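Local coordinates for protein Phospholipase/Carboxylesterase (Dyadobacter fermentans, PDB 4H0C) that probably hydrolyses carboxylic esters, perhaps including palmitoyl groups on proteins, as a member of the alpha/beta-hydrolase phospholipase/carboxylesterase family, at residues S8-T13 against Q56-S61; A24-H29 against E100-A105; A130-L135 against R192-S197; T152-S157 against M180-S185. One frame throughout, in Å; residues are numbered along the deposited sequence.

Interaction 1 of 4, residues S8-T13 against Q56-S61; sequences SKQIIT and QATNNS
Ser8 meets Thr58 largely through water: water 1 lies within bonding distance of Ser8 O (2.8 Å), Gln56 O (2.7 Å) and Thr58 OG1 (2.8 Å), sharing its protons among the acceptors around it. Thr58 OG1 has a second partner in the carbonyl of Thr6. An inverse gamma turn centred on Lys9 follows and brings Gln10 round to face Gln56. Gln10 O accepts a nearly straight bond from Gln56 N (2.8 Å, 167° at the hydrogen). The bond lies beside the outermost strand 11-15, which runs antiparallel to strand 50-55 at the edge of the mixed alpha/beta-hydrolase sheet. The two glutamines touch at their bases, Gln10 CB to Gln56 CB 3.9 Å, and Gln10 NE2 rests 4.0 Å from Gln56 CG, with the amide planes 45° apart. A bend at chi2 (71°) carries the Gln56 amide away from Gln10: NE2 meets a lone pair of Ala57 O in the carbonyl plane at 3.1 Å, and OE1 accepts from Ala35 N. An alanine in place of Gln56 would probably leave Ala35 N and Ala57 O without these partners and open a gap beside the Gln10 amide. Farther on, Ile12 bonds with Ala54 through the backbone.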
loop_
_atom_site.group_PDB
_atom_site.type_symbol
_atom_site.label_atom_id
_atom_site.label_comp_id
_atom_site.label_asym_id
_atom_site.label_seq_id
_atom_site.Cartn_x
_atom_site.Cartn_y
_atom_site.Cartn_z
ATOM N N SER A 8 -16.462 4.673 4.675
ATOM C CA SER A 8 -17.573 4.111 3.918
ATOM C C SER A 8 -17.065 3.522 2.593
ATOM O O SER A 8 -15.967 3.851 2.131
ATOM C CB SER A 8 -18.665 5.161 3.695
ATOM O OG SER A 8 -18.208 6.204 2.851
ATOM N N LYS A 9 -17.881 2.673 1.976
ATOM C CA LYS A 9 -17.500 1.949 0.758
ATOM C C LYS A 9 -17.524 2.877 -0.464
ATOM O O LYS A 9 -18.490 2.910 -1.220
ATOM C CB LYS A 9 -18.409 0.731 0.568
ATOM C CG LYS A 9 -17.970 -0.260 -0.505
ATOM C CD LYS A 9 -18.779 -1.544 -0.396
ATOM C CE LYS A 9 -19.111 -2.135 -1.754
ATOM N NZ LYS A 9 -20.184 -3.174 -1.647
ATOM N N GLN A 10 -16.455 3.646 -0.617
ATOM C CA GLN A 10 -16.270 4.555 -1.743
ATOM C C GLN A 10 -15.111 4.007 -2.586
ATOM O O GLN A 10 -13.948 4.082 -2.176
ATOM C CB GLN A 10 -15.924 5.953 -1.237
ATOM C CG GLN A 10 -16.946 6.652 -0.350
ATOM C CD GLN A 10 -16.498 8.067 0.012
ATOM O OE1 GLN A 10 -16.084 8.338 1.148
ATOM N NE2 GLN A 10 -16.567 8.972 -0.956
ATOM N N ILE A 11 -15.421 3.423 -3.737
ATOM C CA ILE A 11 -14.397 2.748 -4.542
ATOM C C ILE A 11 -14.464 3.271 -5.965
ATOM O O ILE A 11 -15.476 3.107 -6.648
ATOM C CB ILE A 11 -14.570 1.204 -4.554
ATOM C CG1 ILE A 11 -14.479 0.618 -3.132
ATOM C CG2 ILE A 11 -13.507 0.564 -5.438
ATOM C CD1 ILE A 11 -15.150 -0.739 -2.960
ATOM N N ILE A 12 -13.377 3.878 -6.417
ATOM C CA ILE A 12 -13.288 4.417 -7.772
ATOM C C ILE A 12 -12.511 3.436 -8.645
ATOM O O ILE A 12 -11.476 2.920 -8.230
ATOM C CB ILE A 12 -12.630 5.811 -7.718
ATOM C CG1 ILE A 12 -13.615 6.786 -7.071
ATOM C CG2 ILE A 12 -12.235 6.311 -9.095
ATOM C CD1 ILE A 12 -13.002 8.093 -6.634
ATOM N N THR A 13 -13.031 3.142 -9.831
ATOM C CA THR A 13 -12.365 2.211 -10.734
ATOM C C THR A 13 -11.904 2.898 -12.024
ATOM O O THR A 13 -12.503 3.891 -12.465
ATOM C CB THR A 13 -13.254 0.995 -11.070
ATOM O OG1 THR A 13 -14.428 1.451 -11.743
ATOM C CG2 THR A 13 -13.661 0.235 -9.794
ATOM N N GLN A 56 -11.585 5.471 -1.685
ATOM C CA GLN A 56 -11.432 6.834 -1.188
ATOM C C GLN A 56 -11.586 6.858 0.327
ATOM O O GLN A 56 -12.599 6.384 0.845
ATOM C CB GLN A 56 -12.494 7.757 -1.820
ATOM C CG GLN A 56 -12.565 9.135 -1.176
ATOM C CD GLN A 56 -11.346 9.993 -1.494
ATOM O OE1 GLN A 56 -10.966 10.138 -2.667
ATOM N NE2 GLN A 56 -10.728 10.576 -0.454
ATOM N N ALA A 57 -10.624 7.467 1.021
ATOM C CA ALA A 57 -10.697 7.588 2.477
ATOM C C ALA A 57 -11.702 8.654 2.892
ATOM O O ALA A 57 -11.769 9.741 2.307
ATOM C CB ALA A 57 -9.333 7.891 3.079
ATOM N N THR A 58 -12.495 8.316 3.907
ATOM C CA THR A 58 -13.321 9.291 4.586
ATOM C C THR A 58 -12.374 10.283 5.248
ATOM O O THR A 58 -11.313 9.892 5.728
ATOM C CB THR A 58 -14.239 8.584 5.599
ATOM O OG1 THR A 58 -15.170 7.784 4.859
ATOM C CG2 THR A 58 -15.022 9.582 6.463
ATOM N N ASN A 59 -12.743 11.563 5.206
ATOM C CA ASN A 59 -11.889 12.675 5.668
ATOM C C ASN A 59 -10.587 12.818 4.872
ATOM O O ASN A 59 -9.649 13.532 5.294
ATOM C CB ASN A 59 -11.619 12.563 7.166
ATOM C CG ASN A 59 -12.890 12.690 7.998
ATOM O OD1 ASN A 59 -13.765 13.486 7.668
ATOM N ND2 ASN A 59 -12.997 11.906 9.081
ATOM N N ASN A 60 -10.549 12.167 3.705
ATOM C CA ASN A 60 -9.351 12.107 2.855
ATOM C C ASN A 60 -8.116 11.648 3.639
ATOM O O ASN A 60 -6.984 12.011 3.302
ATOM C CB ASN A 60 -9.050 13.469 2.207
ATOM C CG ASN A 60 -10.045 13.867 1.139
ATOM O OD1 ASN A 60 -10.949 13.123 0.787
ATOM N ND2 ASN A 60 -9.867 15.063 0.612
ATOM N N SER A 61 -8.334 10.839 4.679
ATOM C CA SER A 61 -7.241 10.385 5.519
ATOM C C SER A 61 -7.567 9.036 6.132
ATOM O O SER A 61 -8.601 8.885 6.810
ATOM C CB SER A 61 -6.946 11.425 6.616
ATOM O OG SER A 61 -5.920 10.964 7.496
HETATM O O HOH W 1 -14.476 6.107 2.730
#

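Interaction 2 of 4, residues A24-H29 against E100-A105; sequences AVVMLH and EQIYFA
Strands 24-28 and 102-105 run parallel, their axes 22° apart with a closest approach of 4.4 Å, and five hydrogen bonds join the two segments, from Ala24 N to Gln101 O (3.0 Å), just before the second strand, to Leu28 N with Ala105 O (2.9 Å) at the other end. The CA-H groups of Val25 and Met27 also point at Tyr103 O and Ala105 O. On one face, Val25 carries CG2 anti to its own amide nitrogen, which lays that methyl 4.0 Å from Tyr103 CB and 4.3 Å from Ala105 CB. The Tyr103 ring turns its edge to the neighbouring strand, with Ala24 O in the ring plane 3.5 Å from CD1, and this side chain comes close to the bound sodium ion. On the other face Val26 and Phe104 run alongside each other, with Val26 CB 3.8 Å from Phe104 CD2. Val26 CG2 reaches Ile102 CG2 at 4.2 Å. Helix 77-94 packs here through Val88, Val89 and Ile92, and Tyr125 meets the Phe104 ring edge-to-face. Between the side chains the contacts are apolar and undirected, which suggests that the register of these two inner strands is set mainly by the buried backbone ladder.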
loop_
_atom_site.group_PDB
_atom_site.type_symbol
_atom_site.label_atom_id
_atom_site.label_comp_id
_atom_site.label_asym_id
_atom_site.label_seq_id
_atom_site.Cartn_x
_atom_site.Cartn_y
_atom_site.Cartn_z
ATOM N N ALA A 24 -5.096 -6.902 -11.582
ATOM C CA ALA A 24 -5.723 -5.761 -10.944
ATOM C C ALA A 24 -4.735 -5.092 -10.054
ATOM O O ALA A 24 -3.764 -5.720 -9.620
ATOM C CB ALA A 24 -6.925 -6.191 -10.124
ATOM N N VAL A 25 -4.976 -3.820 -9.778
ATOM C CA VAL A 25 -4.112 -3.099 -8.834
ATOM C C VAL A 25 -4.984 -2.283 -7.891
ATOM O O VAL A 25 -5.931 -1.611 -8.339
ATOM C CB VAL A 25 -3.060 -2.195 -9.532
ATOM C CG1 VAL A 25 -3.717 -1.098 -10.387
ATOM C CG2 VAL A 25 -2.150 -1.557 -8.477
ATOM N N VAL A 26 -4.705 -2.408 -6.594
ATOM C CA VAL A 26 -5.348 -1.625 -5.557
ATOM C C VAL A 26 -4.422 -0.447 -5.264
ATOM O O VAL A 26 -3.285 -0.657 -4.851
ATOM C CB VAL A 26 -5.552 -2.473 -4.274
ATOM C CG1 VAL A 26 -6.165 -1.604 -3.187
ATOM C CG2 VAL A 26 -6.394 -3.700 -4.575
HETATM N N MSE A 27 -4.900 0.787 -5.503
HETATM C CA MSE A 27 -4.079 1.991 -5.350
HETATM C C MSE A 27 -4.594 2.798 -4.163
HETATM O O MSE A 27 -5.778 3.100 -4.088
HETATM C CB MSE A 27 -4.088 2.825 -6.641
HETATM C CG MSE A 27 -3.726 1.984 -7.865
HETATM SE SE MSE A 27 -3.533 3.055 -9.429
HETATM C CE MSE A 27 -1.851 3.936 -9.016
ATOM N N LEU A 28 -3.692 3.157 -3.254
ATOM C CA LEU A 28 -4.060 3.788 -1.989
ATOM C C LEU A 28 -3.402 5.157 -1.891
ATOM O O LEU A 28 -2.171 5.268 -1.858
ATOM C CB LEU A 28 -3.700 2.877 -0.792
ATOM C CG LEU A 28 -4.355 1.469 -0.824
ATOM C CD1 LEU A 28 -3.831 0.588 0.298
ATOM C CD2 LEU A 28 -5.874 1.554 -0.724
ATOM N N HIS A 29 -4.245 6.185 -1.856
ATOM C CA HIS A 29 -3.813 7.571 -1.780
ATOM C C HIS A 29 -3.254 7.940 -0.426
ATOM O O HIS A 29 -3.458 7.234 0.591
ATOM C CB HIS A 29 -4.951 8.527 -2.155
ATOM C CG HIS A 29 -6.097 8.581 -1.145
ATOM N ND1 HIS A 29 -6.015 9.252 0.049
ATOM C CD2 HIS A 29 -7.395 8.081 -1.224
ATOM C CE1 HIS A 29 -7.207 9.154 0.699
ATOM N NE2 HIS A 29 -8.042 8.420 -0.074
ATOM N N GLU A 100 -2.914 -13.789 -6.745
ATOM C CA GLU A 100 -1.580 -13.788 -7.352
ATOM C C GLU A 100 -1.430 -12.867 -8.579
ATOM O O GLU A 100 -0.299 -12.621 -9.037
ATOM C CB GLU A 100 -1.099 -15.211 -7.670
ATOM C CG GLU A 100 -1.818 -15.850 -8.833
ATOM C CD GLU A 100 -1.159 -17.133 -9.273
ATOM O OE1 GLU A 100 -0.182 -17.577 -8.618
ATOM O OE2 GLU A 100 -1.616 -17.696 -10.282
ATOM N N GLN A 101 -2.561 -12.334 -9.063
ATOM C CA GLN A 101 -2.592 -11.334 -10.128
ATOM C C GLN A 101 -3.072 -9.984 -9.588
ATOM O O GLN A 101 -3.422 -9.099 -10.377
ATOM C CB GLN A 101 -3.509 -11.775 -11.277
ATOM C CG GLN A 101 -3.074 -13.045 -11.999
ATOM C CD GLN A 101 -1.646 -12.979 -12.512
ATOM O OE1 GLN A 101 -1.136 -11.914 -12.869
ATOM N NE2 GLN A 101 -0.994 -14.133 -12.561
ATOM N N ILE A 102 -3.086 -9.823 -8.257
ATOM C CA ILE A 102 -3.500 -8.558 -7.644
ATOM C C ILE A 102 -2.256 -7.861 -7.126
ATOM O O ILE A 102 -1.430 -8.473 -6.409
ATOM C CB ILE A 102 -4.563 -8.718 -6.514
ATOM C CG1 ILE A 102 -5.857 -9.343 -7.057
ATOM C CG2 ILE A 102 -4.870 -7.351 -5.889
ATOM C CD1 ILE A 102 -6.879 -9.752 -5.989
ATOM N N TYR A 103 -2.108 -6.605 -7.539
ATOM C CA TYR A 103 -0.982 -5.746 -7.165
ATOM C C TYR A 103 -1.469 -4.661 -6.233
ATOM O O TYR A 103 -2.666 -4.361 -6.207
ATOM C CB TYR A 103 -0.395 -5.116 -8.427
ATOM C CG TYR A 103 0.221 -6.122 -9.369
ATOM C CD1 TYR A 103 -0.583 -7.013 -10.112
ATOM C CD2 TYR A 103 1.603 -6.217 -9.501
ATOM C CE1 TYR A 103 -0.011 -7.941 -10.979
ATOM C CE2 TYR A 103 2.179 -7.137 -10.365
ATOM C CZ TYR A 103 1.379 -7.995 -11.105
ATOM O OH TYR A 103 1.993 -8.919 -11.940
ATOM N N PHE A 104 -0.556 -4.097 -5.446
ATOM C CA PHE A 104 -0.888 -2.978 -4.553
ATOM C C PHE A 104 0.113 -1.853 -4.755
ATOM O O PHE A 104 1.316 -2.105 -4.930
ATOM C CB PHE A 104 -0.844 -3.385 -3.072
ATOM C CG PHE A 104 -1.829 -4.459 -2.699
ATOM C CD1 PHE A 104 -1.590 -5.797 -3.037
ATOM C CD2 PHE A 104 -2.987 -4.142 -2.008
ATOM C CE1 PHE A 104 -2.498 -6.784 -2.696
ATOM C CE2 PHE A 104 -3.901 -5.146 -1.656
ATOM C CZ PHE A 104 -3.660 -6.462 -2.011
ATOM N N ALA A 105 -0.382 -0.612 -4.729
ATOM C CA ALA A 105 0.500 0.547 -4.861
ATOM C C ALA A 105 0.012 1.662 -3.961
ATOM O O ALA A 105 -1.168 2.007 -3.988
ATOM C CB ALA A 105 0.583 1.008 -6.311
#

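Interaction 3 of 4, residues A130-L135 against R192-S197; sequences AFTGGL and RPHTIS
Thr132 OG1 is gripped from two directions: it accepts from Arg192 NH2 at 2.8 Å and donates to water 2 at 2.6 Å. The arginine bond is bent, 146° at the hydrogen, with OG1 tilted 18° from the guanidinium plane. Water 2 in turn donates a hydrogen bond to Thr195 O (2.8 Å), and that carbonyl oxygen lies over the guanidinium face, 3.2 Å above the plane. Bends at chi2 and chi3 fold the arginine back so that NE can reach Pro193 O at 2.8 Å, while NH1 forms a salt bridge with Glu200. A leucine instead of Arg192 would probably leave Glu200 without its cationic mate and Thr132 OG1 without its arginine donor. Thr132 CG2, in plane at the guanidinium edge, also touches His194 CE1 (3.5 Å). His194 bonds Asp162 through ND1 and Ser108 through NE2, a geometry consistent with the catalytic triad of alpha/beta hydrolases. Farther along the loop, Ile196 CG2 sits over the Phe131 ring as a CH-pi contact, 4.0 Å from the centroid and 8° off the normal. The loop between strand 183-190 and helix 198-206 thus meets the end of strand 127-131, with Ile201 packing on both Phe131 and Ile196.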
loop_
_atom_site.group_PDB
_atom_site.type_symbol
_atom_site.label_atom_id
_atom_site.label_comp_id
_atom_site.label_asym_id
_atom_site.label_seq_id
_atom_site.Cartn_x
_atom_site.Cartn_y
_atom_site.Cartn_z
ATOM N N ALA A 130 5.363 0.102 -2.210
ATOM C CA ALA A 130 5.185 0.993 -1.069
ATOM C C ALA A 130 6.127 2.176 -1.175
ATOM O O ALA A 130 7.281 2.136 -0.696
ATOM C CB ALA A 130 5.395 0.237 0.238
ATOM N N PHE A 131 5.660 3.231 -1.851
ATOM C CA PHE A 131 6.453 4.461 -1.996
ATOM C C PHE A 131 6.411 5.235 -0.687
ATOM O O PHE A 131 5.385 5.828 -0.344
ATOM C CB PHE A 131 5.906 5.377 -3.107
ATOM C CG PHE A 131 5.981 4.802 -4.502
ATOM C CD1 PHE A 131 7.202 4.467 -5.087
ATOM C CD2 PHE A 131 4.808 4.656 -5.265
ATOM C CE1 PHE A 131 7.252 3.977 -6.392
ATOM C CE2 PHE A 131 4.854 4.181 -6.564
ATOM C CZ PHE A 131 6.081 3.828 -7.134
ATOM N N THR A 132 7.543 5.256 0.015
ATOM C CA THR A 132 7.707 6.003 1.282
ATOM C C THR A 132 6.696 5.605 2.356
ATOM O O THR A 132 5.805 6.388 2.748
ATOM C CB THR A 132 7.726 7.516 1.055
ATOM O OG1 THR A 132 8.616 7.798 -0.038
ATOM C CG2 THR A 132 8.236 8.278 2.338
ATOM N N GLY A 133 6.830 4.378 2.831
ATOM C CA GLY A 133 5.966 3.898 3.890
ATOM C C GLY A 133 6.623 2.806 4.712
ATOM O O GLY A 133 7.672 2.263 4.344
ATOM N N GLY A 134 5.982 2.488 5.827
ATOM C CA GLY A 134 6.412 1.418 6.717
ATOM C C GLY A 134 5.221 0.783 7.419
ATOM O O GLY A 134 4.091 1.293 7.370
ATOM N N LEU A 135 5.480 -0.323 8.106
ATOM C CA LEU A 135 4.446 -0.971 8.909
ATOM C C LEU A 135 4.020 -0.040 10.069
ATOM O O LEU A 135 4.788 0.813 10.502
ATOM C CB LEU A 135 4.956 -2.307 9.421
ATOM C CG LEU A 135 5.172 -3.426 8.370
ATOM C CD1 LEU A 135 5.922 -4.570 9.038
ATOM C CD2 LEU A 135 3.873 -3.908 7.726
ATOM N N ARG A 192 16.348 12.978 -0.853
ATOM C CA ARG A 192 15.158 13.085 -1.698
ATOM C C ARG A 192 14.010 13.704 -0.897
ATOM O O ARG A 192 13.793 13.311 0.271
ATOM C CB ARG A 192 14.728 11.699 -2.203
ATOM C CG ARG A 192 13.596 11.698 -3.229
ATOM C CD ARG A 192 12.741 10.448 -3.080
ATOM N NE ARG A 192 12.015 10.495 -1.817
ATOM C CZ ARG A 192 11.270 9.513 -1.326
ATOM N NH1 ARG A 192 11.139 8.363 -1.992
ATOM N NH2 ARG A 192 10.651 9.689 -0.158
ATOM N N PRO A 193 13.257 14.649 -1.510
ATOM C CA PRO A 193 12.075 15.190 -0.824
ATOM C C PRO A 193 10.977 14.143 -0.671
ATOM O O PRO A 193 11.053 13.045 -1.264
ATOM C CB PRO A 193 11.589 16.313 -1.754
ATOM C CG PRO A 193 12.691 16.552 -2.718
ATOM C CD PRO A 193 13.451 15.273 -2.832
ATOM N N HIS A 194 9.970 14.480 0.116
ATOM C CA HIS A 194 8.884 13.542 0.433
ATOM C C HIS A 194 7.972 13.444 -0.762
ATOM O O HIS A 194 6.983 14.166 -0.871
ATOM C CB HIS A 194 8.146 13.967 1.726
ATOM C CG HIS A 194 7.165 12.927 2.249
ATOM N ND1 HIS A 194 7.535 11.922 3.097
ATOM C CD2 HIS A 194 5.793 12.754 2.009
ATOM C CE1 HIS A 194 6.452 11.145 3.374
ATOM N NE2 HIS A 194 5.389 11.654 2.712
ATOM N N THR A 195 8.305 12.540 -1.682
ATOM C CA THR A 195 7.665 12.507 -2.998
ATOM C C THR A 195 7.954 11.178 -3.677
ATOM O O THR A 195 8.714 10.363 -3.143
ATOM C CB THR A 195 8.191 13.650 -3.895
ATOM O OG1 THR A 195 7.398 13.735 -5.082
ATOM C CG2 THR A 195 9.651 13.402 -4.289
ATOM N N ILE A 196 7.356 10.955 -4.849
ATOM C CA ILE A 196 7.736 9.821 -5.688
ATOM C C ILE A 196 8.702 10.330 -6.753
ATOM O O ILE A 196 8.312 11.122 -7.632
ATOM C CB ILE A 196 6.518 9.153 -6.350
ATOM C CG1 ILE A 196 5.468 8.749 -5.289
ATOM C CG2 ILE A 196 6.983 7.970 -7.209
ATOM C CD1 ILE A 196 4.116 8.301 -5.843
ATOM N N SER A 197 9.966 9.909 -6.656
ATOM C CA SER A 197 10.986 10.322 -7.618
ATOM C C SER A 197 10.819 9.570 -8.944
ATOM O O SER A 197 10.192 8.489 -8.997
ATOM C CB SER A 197 12.406 10.151 -7.045
ATOM O OG SER A 197 12.753 8.771 -6.919
HETATM O O HOH W 2 8.251 7.679 -2.574
#

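Interaction 4 of 4, residues T152-S157 against M180-S185; sequences TPVFIS and MNAAVS
Val154 and Ala182 interlock where the two strands of a beta-alpha-beta unit come together: strand 153-160 leads into helix 167-179, which returns the chain to the edge strand 183-190, and segments 153-157 and 183-185 run parallel, 24° apart. The valine sets CG2 anti to its carbonyl carbon, and this branch presses on the small bump of Ala182 CB at 3.7 Å. Next along this face, Val184 fits between Val154 and Ile156: its CG2 approaches Val154 CB at 4.4 Å, while its CG1 meets Ile156 CG2 at 4.0 Å, the two side chains slanting across one another. Because Ile156 sends CG1 anti to its backbone N (chi1 -176°), CG2 is the branch left near the partner strand and CG1 leads off. Helix 167-179 lies over this face, Val170 and Val174 against Ile156, Leu177 against Val184. It ends in a Schellman motif with Asn181 as the C-prime residue, just before the chain enters the new strand.

The reverse face is filled differently. Ala183 CB and Ser185 CB are short bumps nestled against the neighbouring backbone, near Thr152 O and Val154 O (3.7 Å from Ser185 CB). Phe155 brings CD1 within 3.9 Å of Ser185 O and packs farther along on Val187 and Tyr189, and on Leu203 and Val204 of helix 198-206. Four backbone hydrogen bonds close the seam, and they differ in shape: Ser185 N meets Val154 O almost head-on at 2.8 Å, whereas Ala183 N sits 45° above the carbonyl plane of Thr152 O.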
loop_
_atom_site.group_PDB
_atom_site.type_symbol
_atom_site.label_atom_id
_atom_site.label_comp_id
_atom_site.label_asym_id
_atom_site.label_seq_id
_atom_site.Cartn_x
_atom_site.Cartn_y
_atom_site.Cartn_z
ATOM N N THR A 152 6.365 -13.056 -3.273
ATOM C CA THR A 152 5.783 -11.802 -3.825
ATOM C C THR A 152 6.850 -10.701 -3.906
ATOM O O THR A 152 7.481 -10.371 -2.885
ATOM C CB THR A 152 4.638 -11.242 -2.941
ATOM O OG1 THR A 152 3.554 -12.166 -2.880
ATOM C CG2 THR A 152 4.127 -9.914 -3.490
ATOM N N PRO A 153 7.026 -10.102 -5.097
ATOM C CA PRO A 153 7.973 -8.991 -5.198
ATOM C C PRO A 153 7.410 -7.764 -4.478
ATOM O O PRO A 153 6.253 -7.416 -4.691
ATOM C CB PRO A 153 8.091 -8.740 -6.715
ATOM C CG PRO A 153 7.525 -9.971 -7.370
ATOM C CD PRO A 153 6.561 -10.595 -6.408
ATOM N N VAL A 154 8.230 -7.127 -3.638
ATOM C CA VAL A 154 7.839 -5.945 -2.879
ATOM C C VAL A 154 8.901 -4.878 -3.080
ATOM O O VAL A 154 10.092 -5.160 -2.968
ATOM C CB VAL A 154 7.714 -6.237 -1.355
ATOM C CG1 VAL A 154 7.345 -4.983 -0.569
ATOM C CG2 VAL A 154 6.705 -7.349 -1.084
ATOM N N PHE A 155 8.466 -3.664 -3.412
ATOM C CA PHE A 155 9.351 -2.496 -3.470
ATOM C C PHE A 155 8.990 -1.564 -2.334
ATOM O O PHE A 155 7.840 -1.186 -2.179
ATOM C CB PHE A 155 9.210 -1.762 -4.798
ATOM C CG PHE A 155 10.046 -0.509 -4.886
ATOM C CD1 PHE A 155 11.416 -0.589 -5.191
ATOM C CD2 PHE A 155 9.493 0.750 -4.620
ATOM C CE1 PHE A 155 12.205 0.566 -5.258
ATOM C CE2 PHE A 155 10.280 1.905 -4.701
ATOM C CZ PHE A 155 11.635 1.809 -5.012
ATOM N N ILE A 156 9.976 -1.220 -1.518
ATOM C CA ILE A 156 9.770 -0.295 -0.415
ATOM C C ILE A 156 10.856 0.771 -0.465
ATOM O O ILE A 156 12.044 0.474 -0.560
ATOM C CB ILE A 156 9.689 -1.020 0.964
ATOM C CG1 ILE A 156 9.368 -0.044 2.107
ATOM C CG2 ILE A 156 10.950 -1.822 1.253
ATOM C CD1 ILE A 156 9.080 -0.735 3.440
ATOM N N SER A 157 10.434 2.024 -0.436
ATOM C CA SER A 157 11.393 3.125 -0.473
ATOM C C SER A 157 11.103 4.156 0.588
ATOM O O SER A 157 10.020 4.196 1.158
ATOM C CB SER A 157 11.340 3.801 -1.827
ATOM O OG SER A 157 10.048 4.324 -2.035
HETATM N N MSE A 180 8.719 -13.122 6.282
HETATM C CA MSE A 180 7.474 -13.685 5.776
HETATM C C MSE A 180 7.561 -14.061 4.310
HETATM O O MSE A 180 6.541 -14.305 3.658
HETATM C CB MSE A 180 6.331 -12.733 6.061
HETATM C CG MSE A 180 6.148 -12.537 7.562
HETATM SE SE MSE A 180 4.763 -11.304 7.840
HETATM C CE MSE A 180 3.279 -12.460 7.242
ATOM N N ASN A 181 8.797 -14.133 3.805
ATOM C CA ASN A 181 9.075 -14.703 2.485
ATOM C C ASN A 181 8.663 -13.814 1.311
ATOM O O ASN A 181 8.449 -14.311 0.210
ATOM C CB ASN A 181 8.500 -16.135 2.328
ATOM C CG ASN A 181 9.124 -16.910 1.154
ATOM O OD1 ASN A 181 10.303 -16.701 0.781
ATOM N ND2 ASN A 181 8.344 -17.814 0.578
ATOM N N ALA A 182 8.591 -12.502 1.518
ATOM C CA ALA A 182 8.519 -11.595 0.371
ATOM C C ALA A 182 9.880 -11.564 -0.336
ATOM O O ALA A 182 10.923 -11.821 0.292
ATOM C CB ALA A 182 8.121 -10.198 0.831
ATOM N N ALA A 183 9.871 -11.240 -1.630
ATOM C CA ALA A 183 11.122 -10.909 -2.369
ATOM C C ALA A 183 11.280 -9.381 -2.332
ATOM O O ALA A 183 10.685 -8.667 -3.137
ATOM C CB ALA A 183 11.066 -11.456 -3.806
ATOM N N VAL A 184 12.054 -8.878 -1.374
ATOM C CA VAL A 184 12.049 -7.449 -1.062
ATOM C C VAL A 184 13.166 -6.637 -1.715
ATOM O O VAL A 184 14.337 -6.991 -1.611
ATOM C CB VAL A 184 12.070 -7.191 0.460
ATOM C CG1 VAL A 184 11.957 -5.695 0.758
ATOM C CG2 VAL A 184 10.919 -7.937 1.109
ATOM N N SER A 185 12.779 -5.550 -2.376
ATOM C CA SER A 185 13.713 -4.531 -2.867
ATOM C C SER A 185 13.528 -3.266 -2.044
ATOM O O SER A 185 12.461 -2.648 -2.081
ATOM C CB SER A 185 13.446 -4.206 -4.333
ATOM O OG SER A 185 13.704 -5.313 -5.156
#

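All four contacts reach one mixed sheet, whose strand order is 11-15, 50-55, 23-28, 102-107, 127-131, 153-160, 183-190. Interactions 1 and 4 lie toward its two edges, centres 26 Å apart and on opposite sides of the chain's centre, while interaction 2 joins inner strands. Along the chain, interactions 1 and 2 cross, and they touch where His29 NE2 bonds Ala57 N. Interaction 4 is nested within the loop closed by interaction 3, and strands 127-131 and 153-160 bond directly as Ala130 N to Phe155 O. Strand 102-107 runs on from interaction 2 toward Ser108, so the sheet probably carries this serine to His194 of interaction 3.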